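SusD superfamily protein (PDB 3HDX) probably binds polysaccharide at the bacterial outer membrane and helps in carbohydrate uptake. Local coordinates at residues S411-I416 / Q438-D443; A17-Y22 / A187-K192. One frame throughout, in Å; residues are numbered along the deposited sequence. Where two conformers were deposited one is given.

Contact 1 (S411-I416 / Q438-D443); sequences SLIAEI and QKLMKD. With EDO (1,2-ethanediol), chain D.
The selenium of M441 lies against the beta-branched side of I413, with SE 3.6 Å from CG2 of I413, and the two side chains run alongside each other in opposite senses. Bends at chi2 (-69°) and chi3 (-61°) fold the M441 chain so that its methyl CE reaches CB of A414 at 3.9 Å. A long, flexible methionine (here selenomethionine) suits this place, since it bridges segments 411-416 and 438-443, whose closest CA atoms, of A414 and M441, are 7.5 Å apart, while alanine keeps the facing surface low. L440 adds a looser apolar touch, its CD1 standing 4.1 Å from CG2 of I413. Where K442 leaves the helix with a positive phi, Q438 ties the end to what follows, its NE2 donating to OD1 of D443 at 2.9 Å. On another side, the ammonium NZ of K439 grips both hydroxyls of a 1,2-ethanediol, O1 at 2.8 Å and O2 at 3.1 Å. Replacing K439 by an alanine would remove NZ, and the diol would probably lose both bonds, keeping its link to the backbone O of W209. Helix 409-423 is backed by helix 363-376, where I413 touches C375, and helix 445-453 packs on Q438 and, through I451, touches K439.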
loop_
_atom_site.group_PDB
_atom_site.type_symbol
_atom_site.label_atom_id
_atom_site.label_comp_id
_atom_site.label_asym_id
_atom_site.label_seq_id
_atom_site.Cartn_x
_atom_site.Cartn_y
_atom_site.Cartn_z
ATOM N N SER A 411 -22.632 -12.323 4.358
ATOM C CA SER A 411 -22.593 -11.659 5.671
ATOM C C SER A 411 -21.161 -11.698 6.212
ATOM O O SER A 411 -20.670 -10.699 6.772
ATOM C CB SER A 411 -23.536 -12.312 6.699
ATOM O OG SER A 411 -24.900 -12.180 6.335
ATOM N N LEU A 412 -20.491 -12.853 6.066
ATOM C CA LEU A 412 -19.100 -12.992 6.514
ATOM C C LEU A 412 -18.158 -12.127 5.670
ATOM O O LEU A 412 -17.276 -11.463 6.214
ATOM C CB LEU A 412 -18.685 -14.475 6.534
ATOM C CG LEU A 412 -17.215 -14.752 6.931
ATOM C CD1 LEU A 412 -16.963 -14.148 8.320
ATOM C CD2 LEU A 412 -16.895 -16.258 6.946
ATOM N N ILE A 413 -18.346 -12.123 4.351
ATOM C CA ILE A 413 -17.530 -11.230 3.478
ATOM C C ILE A 413 -17.672 -9.776 3.921
ATOM O O ILE A 413 -16.662 -9.103 4.128
ATOM C CB ILE A 413 -17.887 -11.380 1.976
ATOM C CG1 ILE A 413 -17.435 -12.732 1.452
ATOM C CG2 ILE A 413 -17.280 -10.203 1.125
ATOM C CD1 ILE A 413 -18.111 -13.109 0.110
ATOM N N ALA A 414 -18.895 -9.337 4.177
ATOM C CA ALA A 414 -19.120 -7.935 4.574
ATOM C C ALA A 414 -18.346 -7.655 5.892
ATOM O O ALA A 414 -17.692 -6.618 6.027
ATOM C CB ALA A 414 -20.619 -7.604 4.684
ATOM N N GLU A 415 -18.404 -8.591 6.832
ATOM C CA GLU A 415 -17.712 -8.411 8.114
ATOM C C GLU A 415 -16.174 -8.393 8.001
ATOM O O GLU A 415 -15.515 -7.600 8.672
ATOM C CB GLU A 415 -18.189 -9.398 9.182
ATOM C CG GLU A 415 -17.572 -9.187 10.553
ATOM C CD GLU A 415 -17.814 -7.814 11.150
ATOM O OE1 GLU A 415 -18.792 -7.108 10.769
ATOM O OE2 GLU A 415 -16.998 -7.448 12.014
ATOM N N ILE A 416 -15.631 -9.238 7.137
ATOM C CA ILE A 416 -14.188 -9.218 6.847
ATOM C C ILE A 416 -13.795 -7.822 6.338
ATOM O O ILE A 416 -12.777 -7.270 6.790
ATOM C CB ILE A 416 -13.779 -10.283 5.827
ATOM C CG1 ILE A 416 -13.954 -11.699 6.430
ATOM C CG2 ILE A 416 -12.311 -10.105 5.382
ATOM C CD1 ILE A 416 -13.966 -12.840 5.462
ATOM N N GLN A 438 -17.149 -4.719 -3.417
ATOM C CA GLN A 438 -18.312 -4.590 -4.276
ATOM C C GLN A 438 -18.398 -5.714 -5.307
ATOM O O GLN A 438 -19.476 -6.228 -5.605
ATOM C CB GLN A 438 -18.337 -3.233 -4.962
ATOM C CG GLN A 438 -19.645 -3.010 -5.750
ATOM C CD GLN A 438 -20.930 -3.203 -4.921
ATOM O OE1 GLN A 438 -21.908 -3.776 -5.431
ATOM N NE2 GLN A 438 -20.950 -2.695 -3.663
ATOM N N LYS A 439 -17.253 -6.103 -5.834
ATOM C CA LYS A 439 -17.203 -7.186 -6.815
ATOM C C LYS A 439 -17.696 -8.507 -6.276
ATOM O O LYS A 439 -18.287 -9.301 -7.016
ATOM C CB LYS A 439 -15.801 -7.295 -7.418
ATOM C CG LYS A 439 -15.412 -6.046 -8.301
ATOM C CD LYS A 439 -13.916 -5.962 -8.620
ATOM C CE LYS A 439 -13.450 -7.102 -9.516
ATOM N NZ LYS A 439 -11.948 -7.061 -9.660
ATOM N N LEU A 440 -17.467 -8.741 -4.983
ATOM C CA LEU A 440 -17.953 -9.953 -4.313
ATOM C C LEU A 440 -19.399 -9.834 -3.833
ATOM O O LEU A 440 -20.168 -10.764 -4.016
ATOM C CB LEU A 440 -17.102 -10.299 -3.083
ATOM C CG LEU A 440 -15.722 -10.904 -3.332
ATOM C CD1 LEU A 440 -14.784 -10.793 -2.078
ATOM C CD2 LEU A 440 -15.835 -12.313 -3.837
HETATM N N MSE A 441 -19.740 -8.699 -3.193
HETATM C CA MSE A 441 -21.062 -8.522 -2.606
HETATM C C MSE A 441 -22.143 -8.262 -3.637
HETATM O O MSE A 441 -23.259 -8.752 -3.488
HETATM C CB MSE A 441 -21.064 -7.383 -1.552
HETATM C CG MSE A 441 -20.125 -7.657 -0.353
HETATM SE SE MSE A 441 -20.728 -9.086 0.769
HETATM C CE MSE A 441 -22.439 -8.300 1.300
ATOM N N LYS A 442 -21.819 -7.443 -4.634
ATOM C CA LYS A 442 -22.743 -7.009 -5.688
ATOM C C LYS A 442 -24.024 -6.400 -5.096
ATOM O O LYS A 442 -25.132 -6.609 -5.628
ATOM C CB LYS A 442 -23.050 -8.176 -6.658
ATOM C CG LYS A 442 -21.780 -8.769 -7.298
ATOM C CD LYS A 442 -22.102 -9.948 -8.225
ATOM C CE LYS A 442 -20.836 -10.575 -8.710
ATOM N N ASP A 443 -23.863 -5.648 -4.005
ATOM C CA ASP A 443 -24.993 -5.081 -3.263
ATOM C C ASP A 443 -25.302 -3.621 -3.582
ATOM O O ASP A 443 -26.128 -3.035 -2.907
ATOM C CB ASP A 443 -24.821 -5.307 -1.737
ATOM C CG ASP A 443 -23.653 -4.574 -1.121
ATOM O OD1 ASP A 443 -22.768 -4.020 -1.828
ATOM O OD2 ASP A 443 -23.623 -4.565 0.134
HETATM C C1 EDO D . -10.757 -3.595 -10.710
HETATM O O1 EDO D . -10.876 -4.464 -9.568
HETATM C C2 EDO D . -12.099 -3.578 -11.415
HETATM O O2 EDO D . -12.465 -4.921 -11.786
#

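Contact 2 (A17-Y22 / A187-K192); sequences ALMGVY and AQWQGK. With EDO (1,2-ethanediol), chain B; EDO (1,2-ethanediol), chain L.
M19 reaches from helix 11-30 toward the indole of W189, joining the N-terminal helix of this SusD-family, largely helical fold to the loop ahead of helix 196-209. From CB its chain runs through CG, bends at chi2 (-49°), turning SE so that CE points to the loop, and ends at CE, the one atom of the side chain to meet the loop, 4.0 Å from CH2 of W189. The two side chains cross at about a right angle, CE meeting the ring obliquely, and a slender methionine, here selenomethionine, suits this approach to the far corner of a broad ring. One face of that indole carries a 1,2-ethanediol, whose C2 sits 3.3 Å over the indole plane, nearer the outer side of the six-membered ring, while NE1 is bonded to the backbone O of Y181. One turn further along the helix, CE1 of Y22 comes 4.0 Å from the backbone O of K192; the hydroxyl of Y22 is hydrogen-bonded to Q113 and the backbone N of F194, which fixes the phenol between helix 104-129 and the loop. The straight K192 chain brings NZ to OD1 of N250, its main polar partner, and NZ also makes a weak 3.4 Å bond to O1 of the diol lying over W189.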
loop_
_atom_site.group_PDB
_atom_site.type_symbol
_atom_site.label_atom_id
_atom_site.label_comp_id
_atom_site.label_asym_id
_atom_site.label_seq_id
_atom_site.Cartn_x
_atom_site.Cartn_y
_atom_site.Cartn_z
ATOM N N ALA A 17 22.448 3.676 -7.180
ATOM C CA ALA A 17 21.365 3.518 -8.153
ATOM C C ALA A 17 20.222 2.682 -7.569
ATOM O O ALA A 17 19.046 3.002 -7.768
ATOM C CB ALA A 17 21.877 2.905 -9.479
ATOM N N LEU A 18 20.559 1.607 -6.860
ATOM C CA LEU A 18 19.532 0.742 -6.245
ATOM C C LEU A 18 18.727 1.581 -5.241
ATOM O O LEU A 18 17.479 1.592 -5.255
ATOM C CB LEU A 18 20.172 -0.468 -5.519
ATOM C CG LEU A 18 19.205 -1.353 -4.738
ATOM C CD1 LEU A 18 18.144 -1.959 -5.677
ATOM C CD2 LEU A 18 19.990 -2.430 -3.912
HETATM N N MSE A 19 19.443 2.296 -4.357
HETATM C CA MSE A 19 18.757 3.139 -3.350
HETATM C C MSE A 19 17.901 4.211 -4.054
HETATM O O MSE A 19 16.813 4.565 -3.564
HETATM C CB MSE A 19 19.743 3.719 -2.328
HETATM C CG MSE A 19 20.506 2.625 -1.527
HETATM SE SE MSE A 19 19.418 1.202 -0.755
HETATM C CE MSE A 19 20.771 -0.148 -0.563
ATOM N N GLY A 20 18.343 4.670 -5.232
ATOM C CA GLY A 20 17.571 5.602 -6.018
ATOM C C GLY A 20 16.249 5.044 -6.516
ATOM O O GLY A 20 15.261 5.771 -6.551
ATOM N N VAL A 21 16.224 3.758 -6.919
ATOM C CA VAL A 21 14.960 3.133 -7.364
ATOM C C VAL A 21 13.971 3.069 -6.169
ATOM O O VAL A 21 12.778 3.388 -6.323
ATOM C CB VAL A 21 15.164 1.758 -8.016
ATOM C CG1 VAL A 21 13.825 1.206 -8.513
ATOM C CG2 VAL A 21 16.182 1.861 -9.191
ATOM N N TYR A 22 14.472 2.706 -4.979
ATOM C CA TYR A 22 13.656 2.751 -3.761
ATOM C C TYR A 22 13.124 4.154 -3.508
ATOM O O TYR A 22 11.961 4.328 -3.171
ATOM C CB TYR A 22 14.419 2.268 -2.526
ATOM C CG TYR A 22 14.506 0.745 -2.375
ATOM C CD1 TYR A 22 13.436 0.026 -1.827
ATOM C CD2 TYR A 22 15.620 0.035 -2.762
ATOM C CE1 TYR A 22 13.470 -1.368 -1.698
ATOM C CE2 TYR A 22 15.683 -1.348 -2.634
ATOM C CZ TYR A 22 14.612 -2.049 -2.067
ATOM O OH TYR A 22 14.685 -3.405 -1.933
ATOM N N ALA A 187 18.825 -8.316 10.587
ATOM C CA ALA A 187 17.907 -7.363 11.233
ATOM C C ALA A 187 18.051 -5.923 10.762
ATOM O O ALA A 187 17.085 -5.203 10.653
ATOM C CB ALA A 187 18.016 -7.450 12.770
ATOM N N GLN A 188 19.271 -5.534 10.400
ATOM C CA GLN A 188 19.518 -4.181 9.926
ATOM C C GLN A 188 18.759 -3.820 8.663
ATOM O O GLN A 188 18.493 -2.639 8.435
ATOM C CB GLN A 188 21.018 -3.964 9.699
ATOM C CG GLN A 188 21.833 -4.023 11.002
ATOM C CD GLN A 188 23.339 -3.929 10.729
ATOM O OE1 GLN A 188 23.915 -4.734 9.989
ATOM N NE2 GLN A 188 23.980 -2.959 11.369
ATOM N N TRP A 189 18.476 -4.816 7.816
ATOM C CA TRP A 189 17.724 -4.567 6.580
ATOM C C TRP A 189 16.235 -4.918 6.666
ATOM O O TRP A 189 15.500 -4.666 5.698
ATOM C CB TRP A 189 18.371 -5.295 5.416
ATOM C CG TRP A 189 19.710 -4.802 4.977
ATOM C CD1 TRP A 189 20.889 -5.515 4.945
ATOM C CD2 TRP A 189 19.997 -3.521 4.426
ATOM N NE1 TRP A 189 21.889 -4.737 4.394
ATOM C CE2 TRP A 189 21.368 -3.511 4.061
ATOM C CE3 TRP A 189 19.228 -2.367 4.190
ATOM C CZ2 TRP A 189 21.974 -2.374 3.487
ATOM C CZ3 TRP A 189 19.837 -1.246 3.593
ATOM C CH2 TRP A 189 21.190 -1.267 3.251
ATOM N N GLN A 190 15.799 -5.527 7.777
ATOM C CA GLN A 190 14.370 -5.888 7.943
ATOM C C GLN A 190 13.516 -4.617 7.909
ATOM O O GLN A 190 13.840 -3.622 8.541
ATOM C CB GLN A 190 14.128 -6.600 9.264
ATOM C CG GLN A 190 14.692 -7.989 9.322
ATOM C CD GLN A 190 14.575 -8.616 10.704
ATOM O OE1 GLN A 190 13.853 -8.099 11.566
ATOM N NE2 GLN A 190 15.238 -9.779 10.899
ATOM N N GLY A 191 12.426 -4.650 7.151
ATOM C CA GLY A 191 11.581 -3.451 7.030
ATOM C C GLY A 191 12.173 -2.334 6.220
ATOM O O GLY A 191 11.670 -1.212 6.272
ATOM N N LYS A 192 13.252 -2.625 5.482
ATOM C CA LYS A 192 13.944 -1.615 4.676
ATOM C C LYS A 192 14.002 -2.054 3.207
ATOM O O LYS A 192 13.532 -1.335 2.302
ATOM C CB LYS A 192 15.321 -1.288 5.301
ATOM C CG LYS A 192 15.121 -0.745 6.738
ATOM C CD LYS A 192 16.306 -0.051 7.344
ATOM C CE LYS A 192 15.924 0.610 8.667
ATOM N NZ LYS A 192 17.107 1.348 9.242
HETATM C C1 EDO B . 21.021 0.903 6.401
HETATM O O1 EDO B . 19.889 1.167 7.241
HETATM C C2 EDO B . 21.394 -0.556 6.604
HETATM O O2 EDO B . 21.816 -0.798 7.949
HETATM C C1 EDO L . 27.649 -2.993 10.253
HETATM O O1 EDO L . 26.464 -2.378 9.706
HETATM C C2 EDO L . 27.284 -4.048 11.280
HETATM O O2 EDO L . 26.740 -5.190 10.608
#

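Overall arrangement
Both contacts are partly buried, each with one buried residue among its four touching ones, and they lie on opposite sides of the chain's centre, their own centres about 37 Å apart. They share no helix. Contact 1 joins two helices near in sequence, in the C-terminal part of the chain, whereas contact 2 ties the N-terminal helix to a loop 165 residues later. No hydrogen bond crosses either one. Contact 1 is aliphatic and buries 209 Å²; contact 2 buries 106 Å² and relies on aromatic rings, whose polar atoms are bonded to residues elsewhere. A selenomethionine serves both, touching aliphatic side chains in one and an indole in the other.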